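Local coordinates for protein probable transcriptional regulator PhnF (Escherichia coli, PDB 2FA1) that is probably a DNA-binding transcriptional regulator, encoded in an operon for alkylphosphonate uptake and C-P lyase; this piece is its C-terminal effector-binding (UTRA) domain, at residues 18-24 / 81-86; 48-53 / 64-69; 126-132 / 144-150. All blocks are in the same frame, centred on the assembly; numbering follows the deposited sequence.

All three contacts reach one antiparallel sheet of the UTRA domain, with strand order 23-31, 47-57, 60-69, 143-150, 125-135, 98-109. Interaction 2 is the hairpin in one half of it and interaction 3 the hairpin in the other, their centres about 11 Å apart. They meet where strands 60-69 and 143-150 run side by side, and Y68 N to Y144 O (2.8 Å) is a probable hydrogen bond. Interaction 1 joins the outer strand 23-31 to the loop before helix 86-94 and encloses interaction 2 along the chain; L86 CD2 comes to 3.7 Å from H67 CG. Interactions 1 and 3 do not touch, their nearest atoms being about 8 Å apart.

Interaction 1: residues 18-24 / 81-86; sequences SHPTSEK and FDSGSL
Backbone hydrogen bonds join 18-24 to 81-86 at two points. G84 N donates to S22 O at 2.8 Å, and K24 N donates to D82 O at 3.1 Å. These two bonds flank the single bridge between E23 and S83. A CA-H...O contact adds to them, with G84 CA 3.2 Å from P20 O.

Serine hydroxyls make the second set. S22 OG donates to G84 O at 2.7 Å, so G84 is gripped through both its N-H and its carbonyl by the same serine. S18 OG accepts from L86 N at 2.9 Å. In both serines the hydroxyl sits between the backbone N and the carbonyl carbon (chi1 69° in S18, 78° in S22), and this brings the two OG atoms together beside the G84 carbonyl.

In the fold, the contact pins the start of the outer strand 23-31 to the loop that leads into helix 86-94. A type I beta turn from H19 to S22 leads into that strand. At the helix start S85 is the N-cap, its OG bonded to D88 N, while the neighbouring L86 N-H is taken up by S18 across the contact.

Packing round F81 makes the third set. The K24 chain runs along the F81 ring in the opposite sense, K24 CB 3.8 Å from F81 CD2; in the conformer modelled here the K24 amine is hydrogen-bonded to S27 OG. L86 CD1 and S83 N lie over opposite faces of the F81 ring, each offset toward the rim, and F89 meets the ring edge-to-face. Separately, E23 OE1 makes a van der Waals contact with S83 CB at 3.5 Å.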
loop_
_atom_site.group_PDB
_atom_site.type_symbol
_atom_site.label_atom_id
_atom_site.label_comp_id
_atom_site.label_asym_id
_atom_site.label_seq_id
_atom_site.Cartn_x
_atom_site.Cartn_y
_atom_site.Cartn_z
ATOM N N SER A 18 -5.195 13.276 7.768
ATOM C CA SER A 18 -3.812 13.607 8.177
ATOM C C SER A 18 -3.596 13.133 9.626
ATOM O O SER A 18 -4.559 12.896 10.300
ATOM C CB SER A 18 -3.570 15.134 8.050
ATOM O OG SER A 18 -4.314 15.914 9.021
ATOM N N HIS A 19 -2.341 12.961 10.098
ATOM C CA HIS A 19 -2.092 12.501 11.520
ATOM C C HIS A 19 -2.520 13.539 12.603
ATOM O O HIS A 19 -2.404 14.721 12.361
ATOM C CB HIS A 19 -0.573 12.297 11.653
ATOM C CG HIS A 19 -0.158 11.621 12.918
ATOM N ND1 HIS A 19 0.304 12.312 14.017
ATOM C CD2 HIS A 19 -0.109 10.309 13.249
ATOM C CE1 HIS A 19 0.616 11.459 14.969
ATOM N NE2 HIS A 19 0.340 10.243 14.544
ATOM N N PRO A 20 -2.930 13.133 13.846
ATOM C CA PRO A 20 -3.289 14.124 14.900
ATOM C C PRO A 20 -2.239 15.161 15.301
ATOM O O PRO A 20 -2.604 16.188 15.885
ATOM C CB PRO A 20 -3.727 13.250 16.113
ATOM C CG PRO A 20 -4.029 11.942 15.504
ATOM C CD PRO A 20 -3.184 11.755 14.281
ATOM N N THR A 21 -0.958 14.944 14.927
ATOM C CA THR A 21 0.085 15.938 15.089
ATOM C C THR A 21 0.469 16.623 13.772
ATOM O O THR A 21 1.458 17.364 13.745
ATOM C CB THR A 21 1.434 15.282 15.546
ATOM O OG1 THR A 21 1.890 14.398 14.502
ATOM C CG2 THR A 21 1.225 14.596 16.809
ATOM N N SER A 22 -0.311 16.426 12.725
ATOM C CA SER A 22 0.034 17.069 11.417
ATOM C C SER A 22 -0.170 18.563 11.535
ATOM O O SER A 22 -1.007 19.020 12.340
ATOM C CB SER A 22 -0.721 16.517 10.244
ATOM O OG SER A 22 -2.011 17.028 10.215
ATOM N N GLU A 23 0.696 19.303 10.842
ATOM C CA GLU A 23 0.569 20.777 10.771
ATOM C C GLU A 23 0.141 21.213 9.408
ATOM O O GLU A 23 0.574 20.650 8.414
ATOM C CB GLU A 23 1.904 21.394 11.040
ATOM C CG GLU A 23 2.393 21.149 12.429
ATOM C CD GLU A 23 1.716 22.032 13.457
ATOM O OE1 GLU A 23 1.108 23.081 13.109
ATOM O OE2 GLU A 23 1.845 21.661 14.632
ATOM N N LYS A 24 -0.650 22.270 9.341
ATOM C CA LYS A 24 -0.965 22.908 8.026
ATOM C C LYS A 24 0.211 23.668 7.541
ATOM O O LYS A 24 0.704 24.592 8.256
ATOM C CB LYS A 24 -2.202 23.845 8.182
ATOM C CG LYS A 24 -2.622 24.328 6.766
ATOM C CD LYS A 24 -3.932 25.200 6.846
ATOM C CE LYS A 24 -3.708 26.554 7.563
ATOM N NZ LYS A 24 -4.981 27.392 7.449
ATOM N N PHE A 81 -8.396 25.694 9.403
ATOM C CA PHE A 81 -7.635 24.523 9.953
ATOM C C PHE A 81 -6.215 24.948 10.305
ATOM O O PHE A 81 -5.610 25.662 9.558
ATOM C CB PHE A 81 -7.651 23.373 8.941
ATOM C CG PHE A 81 -6.745 22.226 9.321
ATOM C CD1 PHE A 81 -7.142 21.367 10.349
ATOM C CD2 PHE A 81 -5.523 22.081 8.698
ATOM C CE1 PHE A 81 -6.297 20.276 10.732
ATOM C CE2 PHE A 81 -4.679 20.996 9.076
ATOM C CZ PHE A 81 -5.103 20.131 10.083
ATOM N N ASP A 82 -5.702 24.476 11.453
ATOM C CA ASP A 82 -4.382 24.879 11.920
ATOM C C ASP A 82 -3.462 23.666 12.060
ATOM O O ASP A 82 -2.362 23.635 11.467
ATOM C CB ASP A 82 -4.618 25.562 13.273
ATOM C CG ASP A 82 -3.387 26.195 13.854
ATOM O OD1 ASP A 82 -2.315 26.274 13.177
ATOM O OD2 ASP A 82 -3.529 26.663 15.022
ATOM N N SER A 83 -3.915 22.655 12.816
ATOM C CA SER A 83 -3.136 21.449 13.042
ATOM C C SER A 83 -4.031 20.372 13.533
ATOM O O SER A 83 -5.168 20.636 14.033
ATOM C CB SER A 83 -2.012 21.740 14.058
ATOM O OG SER A 83 -2.622 21.910 15.369
ATOM N N GLY A 84 -3.548 19.133 13.449
ATOM C CA GLY A 84 -4.298 18.022 13.939
ATOM C C GLY A 84 -4.810 17.193 12.777
ATOM O O GLY A 84 -4.276 17.314 11.636
ATOM N N SER A 85 -5.759 16.313 13.069
ATOM C CA SER A 85 -6.323 15.508 12.080
ATOM C C SER A 85 -7.238 16.428 11.243
ATOM O O SER A 85 -8.265 16.891 11.776
ATOM C CB SER A 85 -7.185 14.405 12.665
ATOM O OG SER A 85 -7.837 13.691 11.628
ATOM N N LEU A 86 -6.938 16.590 9.950
ATOM C CA LEU A 86 -7.835 17.424 9.071
ATOM C C LEU A 86 -9.226 16.775 8.924
ATOM O O LEU A 86 -10.265 17.498 8.918
ATOM C CB LEU A 86 -7.191 17.592 7.669
ATOM C CG LEU A 86 -8.051 18.358 6.662
ATOM C CD1 LEU A 86 -8.409 19.739 7.167
ATOM C CD2 LEU A 86 -7.218 18.514 5.347
HETATM O O HOH W 1 0.180 24.938 14.364
#

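Interaction 2: residues 48-53 / 64-69; sequences VIHLRT and LIDHYF
The hairpin of strands 47-57 and 60-69 lies in one half of the UTRA sheet, between strands 23-31 and 143-150, and 48-53 pairs with 64-69 along its length. I49 with F69, L51 with H67 and T53 with I65 are the hydrogen-bonded pairs; H50 with Y68 and R52 with D66 are the non-hydrogen-bonded pairs between them. The strand axes run antiparallel, at 161°.

The face carrying H50, R52, D66 and Y68 is polar. D66 OD1 takes two donors: H50 NE2 at 2.8 Å and R52 NE at 2.8 Å, the latter a salt bridge. The arginine uses the syn lone pair of OD1, whereas the histidine arrives on the anti side, 32° out of the carboxylate plane. R52 and D66 lie side by side with guanidinium and carboxylate planes almost perpendicular (87°). A bend at chi3 turns the guanidinium so that NE faces D66 OD1, and R52 NH2 holds a water that also lies near Y68 OH. The H50 ring has Y68 CE1 over one face, 3.5 Å from H50 CD2. The two rings are nearly parallel but offset, with little overlap. At the other end of the imidazole, ND1 is hydrogen-bonded to R30.

On the opposite face H67 crosses T53 at about a right angle. H67 NE2 and T53 OG1 are 3.3 Å apart in a hydrogen bond whose donor is undecided, with OG1 at the ring edge; H67 ND1 bonds to E143. I65 CG2 lies over one face of the same ring. Farther along, I49 CB packs on F69 CB at 4.1 Å.

With NE2 donating its N-H to D66 and ND1 bonded to R30, H50 would be fixed in its rotation, while R52 would probably help keep D66 ionised.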
loop_
_atom_site.group_PDB
_atom_site.type_symbol
_atom_site.label_atom_id
_atom_site.label_comp_id
_atom_site.label_asym_id
_atom_site.label_seq_id
_atom_site.Cartn_x
_atom_site.Cartn_y
_atom_site.Cartn_z
ATOM N N VAL A 48 -10.063 24.993 -6.785
ATOM C CA VAL A 48 -10.340 23.979 -5.748
ATOM C C VAL A 48 -9.683 24.569 -4.469
ATOM O O VAL A 48 -8.978 25.557 -4.535
ATOM C CB VAL A 48 -9.620 22.629 -6.124
ATOM C CG1 VAL A 48 -10.285 21.935 -7.428
ATOM C CG2 VAL A 48 -8.069 22.785 -6.267
ATOM N N ILE A 49 -9.993 23.975 -3.300
ATOM C CA ILE A 49 -9.354 24.378 -2.053
ATOM C C ILE A 49 -8.185 23.396 -1.951
ATOM O O ILE A 49 -8.390 22.204 -1.999
ATOM C CB ILE A 49 -10.329 24.194 -0.874
ATOM C CG1 ILE A 49 -11.510 25.196 -0.982
ATOM C CG2 ILE A 49 -9.550 24.394 0.452
ATOM C CD1 ILE A 49 -12.660 24.791 0.034
ATOM N N HIS A 50 -6.991 23.944 -1.797
ATOM C CA HIS A 50 -5.810 23.089 -1.606
ATOM C C HIS A 50 -5.277 23.353 -0.202
ATOM O O HIS A 50 -4.942 24.503 0.128
ATOM C CB HIS A 50 -4.790 23.600 -2.616
ATOM C CG HIS A 50 -3.465 22.924 -2.488
ATOM N ND1 HIS A 50 -2.296 23.496 -2.928
ATOM C CD2 HIS A 50 -3.128 21.713 -1.972
ATOM C CE1 HIS A 50 -1.290 22.673 -2.675
ATOM N NE2 HIS A 50 -1.781 21.557 -2.178
ATOM N N LEU A 51 -5.195 22.255 0.581
ATOM C CA LEU A 51 -4.555 22.295 1.919
ATOM C C LEU A 51 -3.357 21.387 1.822
ATOM O O LEU A 51 -3.499 20.253 1.327
ATOM C CB LEU A 51 -5.508 21.693 2.951
ATOM C CG LEU A 51 -6.104 22.813 3.778
ATOM C CD1 LEU A 51 -7.098 23.526 2.816
ATOM C CD2 LEU A 51 -6.842 22.319 4.970
ATOM N N ARG A 52 -2.218 21.816 2.393
ATOM C CA ARG A 52 -1.085 20.895 2.458
ATOM C C ARG A 52 -0.749 20.685 3.923
ATOM O O ARG A 52 -0.703 21.670 4.720
ATOM C CB ARG A 52 0.062 21.534 1.710
ATOM C CG ARG A 52 1.401 20.647 1.836
ATOM C CD ARG A 52 2.500 21.418 1.115
ATOM N NE ARG A 52 2.206 21.392 -0.351
ATOM C CZ ARG A 52 2.536 22.331 -1.248
ATOM N NH1 ARG A 52 3.169 23.486 -0.913
ATOM N NH2 ARG A 52 2.180 22.144 -2.532
ATOM N N THR A 53 -0.503 19.445 4.325
ATOM C CA THR A 53 -0.158 19.187 5.756
ATOM C C THR A 53 1.151 18.427 5.769
ATOM O O THR A 53 1.568 17.796 4.790
ATOM C CB THR A 53 -1.221 18.313 6.462
ATOM O OG1 THR A 53 -1.407 17.051 5.767
ATOM C CG2 THR A 53 -2.690 19.043 6.441
ATOM N N LEU A 64 4.035 14.109 3.904
ATOM C CA LEU A 64 3.494 15.348 3.388
ATOM C C LEU A 64 2.198 14.944 2.660
ATOM O O LEU A 64 2.233 13.969 1.952
ATOM C CB LEU A 64 4.437 15.807 2.285
ATOM C CG LEU A 64 3.934 16.990 1.462
ATOM C CD1 LEU A 64 4.146 18.196 2.426
ATOM C CD2 LEU A 64 4.777 17.103 0.164
ATOM N N ILE A 65 1.091 15.673 2.846
ATOM C CA ILE A 65 -0.149 15.328 2.080
ATOM C C ILE A 65 -0.692 16.617 1.464
ATOM O O ILE A 65 -0.795 17.638 2.157
ATOM C CB ILE A 65 -1.197 14.760 3.029
ATOM C CG1 ILE A 65 -0.627 13.592 3.874
ATOM C CG2 ILE A 65 -2.480 14.245 2.261
ATOM C CD1 ILE A 65 -1.615 12.936 4.860
ATOM N N ASP A 66 -1.071 16.533 0.186
ATOM C CA ASP A 66 -1.766 17.598 -0.513
ATOM C C ASP A 66 -3.208 17.185 -0.587
ATOM O O ASP A 66 -3.466 16.097 -1.094
ATOM C CB ASP A 66 -1.142 17.813 -1.874
ATOM C CG ASP A 66 0.175 18.592 -1.743
ATOM O OD1 ASP A 66 0.168 19.762 -1.352
ATOM O OD2 ASP A 66 1.231 18.000 -2.005
ATOM N N HIS A 67 -4.117 17.995 -0.084
ATOM C CA HIS A 67 -5.556 17.613 -0.065
ATOM C C HIS A 67 -6.287 18.664 -0.972
ATOM O O HIS A 67 -6.076 19.854 -0.816
ATOM C CB HIS A 67 -6.112 17.912 1.306
ATOM C CG HIS A 67 -5.434 17.176 2.397
ATOM N ND1 HIS A 67 -5.909 15.997 2.926
ATOM C CD2 HIS A 67 -4.381 17.545 3.141
ATOM C CE1 HIS A 67 -5.096 15.622 3.917
ATOM N NE2 HIS A 67 -4.171 16.545 4.074
ATOM N N TYR A 68 -7.188 18.199 -1.862
ATOM C CA TYR A 68 -7.732 19.150 -2.853
ATOM C C TYR A 68 -9.263 18.879 -2.738
ATOM O O TYR A 68 -9.727 17.682 -2.816
ATOM C CB TYR A 68 -7.330 18.733 -4.247
ATOM C CG TYR A 68 -5.842 18.852 -4.485
ATOM C CD1 TYR A 68 -5.272 20.057 -4.751
ATOM C CD2 TYR A 68 -5.033 17.698 -4.417
ATOM C CE1 TYR A 68 -3.908 20.158 -4.963
ATOM C CE2 TYR A 68 -3.613 17.803 -4.655
ATOM C CZ TYR A 68 -3.095 19.041 -4.912
ATOM O OH TYR A 68 -1.694 19.147 -5.113
ATOM N N PHE A 69 -10.013 19.923 -2.387
ATOM C CA PHE A 69 -11.471 19.774 -2.190
ATOM C C PHE A 69 -12.210 20.496 -3.306
ATOM O O PHE A 69 -11.850 21.593 -3.647
ATOM C CB PHE A 69 -11.898 20.410 -0.859
ATOM C CG PHE A 69 -11.291 19.756 0.331
ATOM C CD1 PHE A 69 -12.048 18.760 0.996
ATOM C CD2 PHE A 69 -10.013 20.075 0.762
ATOM C CE1 PHE A 69 -11.488 18.119 2.135
ATOM C CE2 PHE A 69 -9.459 19.452 1.899
ATOM C CZ PHE A 69 -10.144 18.468 2.552
HETATM O O HOH W 2 1.110 20.626 -4.597
#

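Interaction 3: residues 126-132 / 144-150; sequences LLCVRTL and YSVSLTR
Strands 126-132 and 144-150 run antiparallel, their axes 4.6 Å apart at the closest point, with L127-T149, V129-S147 and T131-S145 as hydrogen-bonded pairs. They form the beta hairpin of the UTRA sheet whose outer neighbour is strand 98-109.

On the face of C128, R130, V146 and Y144, R130 and Y144 lie side by side with their flat groups nearly perpendicular (86°). R130 NH1 donates to Y144 OH at 3.2 Å, with the oxygen in the guanidinium plane. The main partner of R130, however, is E155 of the second subunit, a salt bridge through NH2, so this arginine ties the hairpin to the second subunit. L132 CD2 packs on Y144 CD1, and H35 meets that ring edge-to-face. Next along, L148 CD2 touches C128 CB (3.8 Å), and V146 CG1 leans on C128 SG.

The other face carries T131, S145, S147 and T149 alongside L127 and V129. T131 OG1 and S145 OG are 2.9 Å apart and hydrogen-bonded in an undecided direction. Beside L127 a water donates to L127 O at 3.0 Å and is also hydrogen-bonded to S147 OG, 2.9 Å away.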
loop_
_atom_site.group_PDB
_atom_site.type_symbol
_atom_site.label_atom_id
_atom_site.label_comp_id
_atom_site.label_asym_id
_atom_site.label_seq_id
_atom_site.Cartn_x
_atom_site.Cartn_y
_atom_site.Cartn_z
ATOM N N LEU A 126 10.135 6.962 -1.739
ATOM C CA LEU A 126 8.900 7.480 -1.120
ATOM C C LEU A 126 7.752 6.532 -1.397
ATOM O O LEU A 126 7.739 5.945 -2.507
ATOM C CB LEU A 126 8.494 8.830 -1.678
ATOM C CG LEU A 126 9.432 10.015 -1.715
ATOM C CD1 LEU A 126 8.744 11.142 -2.522
ATOM C CD2 LEU A 126 9.694 10.359 -0.285
ATOM N N LEU A 127 6.803 6.410 -0.455
ATOM C CA LEU A 127 5.527 5.723 -0.724
ATOM C C LEU A 127 4.568 6.830 -1.097
ATOM O O LEU A 127 4.528 7.909 -0.414
ATOM C CB LEU A 127 4.992 5.025 0.523
ATOM C CG LEU A 127 5.569 3.629 0.779
ATOM C CD1 LEU A 127 5.540 3.122 2.287
ATOM C CD2 LEU A 127 4.917 2.659 -0.201
ATOM N N CYS A 128 3.807 6.638 -2.181
ATOM C CA CYS A 128 2.860 7.633 -2.589
ATOM C C CYS A 128 1.460 7.013 -2.501
ATOM O O CYS A 128 1.233 5.947 -3.114
ATOM C CB CYS A 128 3.162 8.075 -3.976
ATOM S SG CYS A 128 1.857 9.152 -4.747
ATOM N N VAL A 129 0.561 7.613 -1.693
ATOM C CA VAL A 129 -0.777 7.013 -1.476
ATOM C C VAL A 129 -1.767 8.071 -1.960
ATOM O O VAL A 129 -1.773 9.237 -1.466
ATOM C CB VAL A 129 -1.085 6.611 -0.020
ATOM C CG1 VAL A 129 -2.479 6.060 0.065
ATOM C CG2 VAL A 129 -0.106 5.540 0.456
ATOM N N ARG A 130 -2.631 7.690 -2.897
ATOM C CA ARG A 130 -3.520 8.724 -3.512
ATOM C C ARG A 130 -4.911 8.187 -3.296
ATOM O O ARG A 130 -5.184 6.958 -3.460
ATOM C CB ARG A 130 -3.280 8.893 -5.004
ATOM C CG ARG A 130 -1.845 9.422 -5.363
ATOM C CD ARG A 130 -1.696 9.827 -6.756
ATOM N NE ARG A 130 -1.610 8.662 -7.604
ATOM C CZ ARG A 130 -2.281 8.476 -8.747
ATOM N NH1 ARG A 130 -3.095 9.387 -9.241
ATOM N NH2 ARG A 130 -2.062 7.358 -9.444
ATOM N N THR A 131 -5.796 9.051 -2.792
ATOM C CA THR A 131 -7.119 8.560 -2.403
ATOM C C THR A 131 -8.216 9.493 -2.890
ATOM O O THR A 131 -8.018 10.647 -2.947
ATOM C CB THR A 131 -7.244 8.357 -0.877
ATOM O OG1 THR A 131 -7.250 9.598 -0.170
ATOM C CG2 THR A 131 -6.055 7.557 -0.252
ATOM N N LEU A 132 -9.387 8.946 -3.250
ATOM C CA LEU A 132 -10.605 9.692 -3.549
ATOM C C LEU A 132 -11.610 9.382 -2.449
ATOM O O LEU A 132 -11.835 8.183 -2.050
ATOM C CB LEU A 132 -11.232 9.198 -4.873
ATOM C CG LEU A 132 -10.578 9.843 -6.062
ATOM C CD1 LEU A 132 -11.309 9.293 -7.309
ATOM C CD2 LEU A 132 -10.684 11.370 -6.022
ATOM N N TYR A 144 -9.574 14.813 -3.061
ATOM C CA TYR A 144 -8.516 13.969 -3.656
ATOM C C TYR A 144 -7.285 14.296 -2.788
ATOM O O TYR A 144 -6.984 15.506 -2.648
ATOM C CB TYR A 144 -8.252 14.498 -5.033
ATOM C CG TYR A 144 -7.047 13.934 -5.741
ATOM C CD1 TYR A 144 -6.821 12.537 -5.707
ATOM C CD2 TYR A 144 -6.182 14.750 -6.432
ATOM C CE1 TYR A 144 -5.699 11.941 -6.481
ATOM C CE2 TYR A 144 -5.053 14.167 -7.148
ATOM C CZ TYR A 144 -4.854 12.796 -7.147
ATOM O OH TYR A 144 -3.794 12.198 -7.848
ATOM N N SER A 145 -6.584 13.241 -2.321
ATOM C CA SER A 145 -5.390 13.566 -1.510
ATOM C C SER A 145 -4.231 12.759 -2.032
ATOM O O SER A 145 -4.408 11.619 -2.488
ATOM C CB SER A 145 -5.624 13.290 -0.057
ATOM O OG SER A 145 -5.637 11.942 0.241
ATOM N N VAL A 146 -3.033 13.328 -1.919
ATOM C CA VAL A 146 -1.856 12.635 -2.384
ATOM C C VAL A 146 -0.852 12.743 -1.236
ATOM O O VAL A 146 -0.428 13.878 -0.934
ATOM C CB VAL A 146 -1.254 13.392 -3.572
ATOM C CG1 VAL A 146 0.097 12.661 -4.147
ATOM C CG2 VAL A 146 -2.323 13.667 -4.706
ATOM N N SER A 147 -0.517 11.600 -0.655
ATOM C CA SER A 147 0.397 11.522 0.489
ATOM C C SER A 147 1.747 11.085 -0.042
ATOM O O SER A 147 1.832 10.132 -0.841
ATOM C CB SER A 147 -0.128 10.384 1.393
ATOM O OG SER A 147 0.623 10.300 2.550
ATOM N N LEU A 148 2.824 11.694 0.444
ATOM C CA LEU A 148 4.187 11.238 0.081
ATOM C C LEU A 148 4.895 11.049 1.421
ATOM O O LEU A 148 4.902 11.951 2.259
ATOM C CB LEU A 148 4.963 12.321 -0.718
ATOM C CG LEU A 148 4.323 12.698 -2.047
ATOM C CD1 LEU A 148 5.197 13.825 -2.510
ATOM C CD2 LEU A 148 4.448 11.511 -2.881
ATOM N N THR A 149 5.310 9.794 1.682
ATOM C CA THR A 149 5.900 9.414 2.947
ATOM C C THR A 149 7.239 8.766 2.776
ATOM O O THR A 149 7.414 7.871 1.988
ATOM C CB THR A 149 5.108 8.344 3.698
ATOM O OG1 THR A 149 4.797 7.234 2.807
ATOM C CG2 THR A 149 3.823 8.841 4.305
ATOM N N ARG A 150 8.184 9.174 3.606
ATOM C CA ARG A 150 9.526 8.599 3.508
ATOM C C ARG A 150 9.421 7.096 3.808
ATOM O O ARG A 150 8.981 6.651 4.885
ATOM C CB ARG A 150 10.395 9.249 4.654
ATOM C CG ARG A 150 10.947 10.648 4.235
ATOM C CD ARG A 150 11.885 11.125 5.403
ATOM N NE ARG A 150 13.066 10.240 5.566
ATOM C CZ ARG A 150 14.210 10.650 6.135
ATOM N NH1 ARG A 150 14.427 11.928 6.469
ATOM N NH2 ARG A 150 15.258 9.794 6.233
HETATM O O HOH W 3 2.291 8.116 1.541
HETATM O O HOH W 4 -3.904 10.080 0.294
#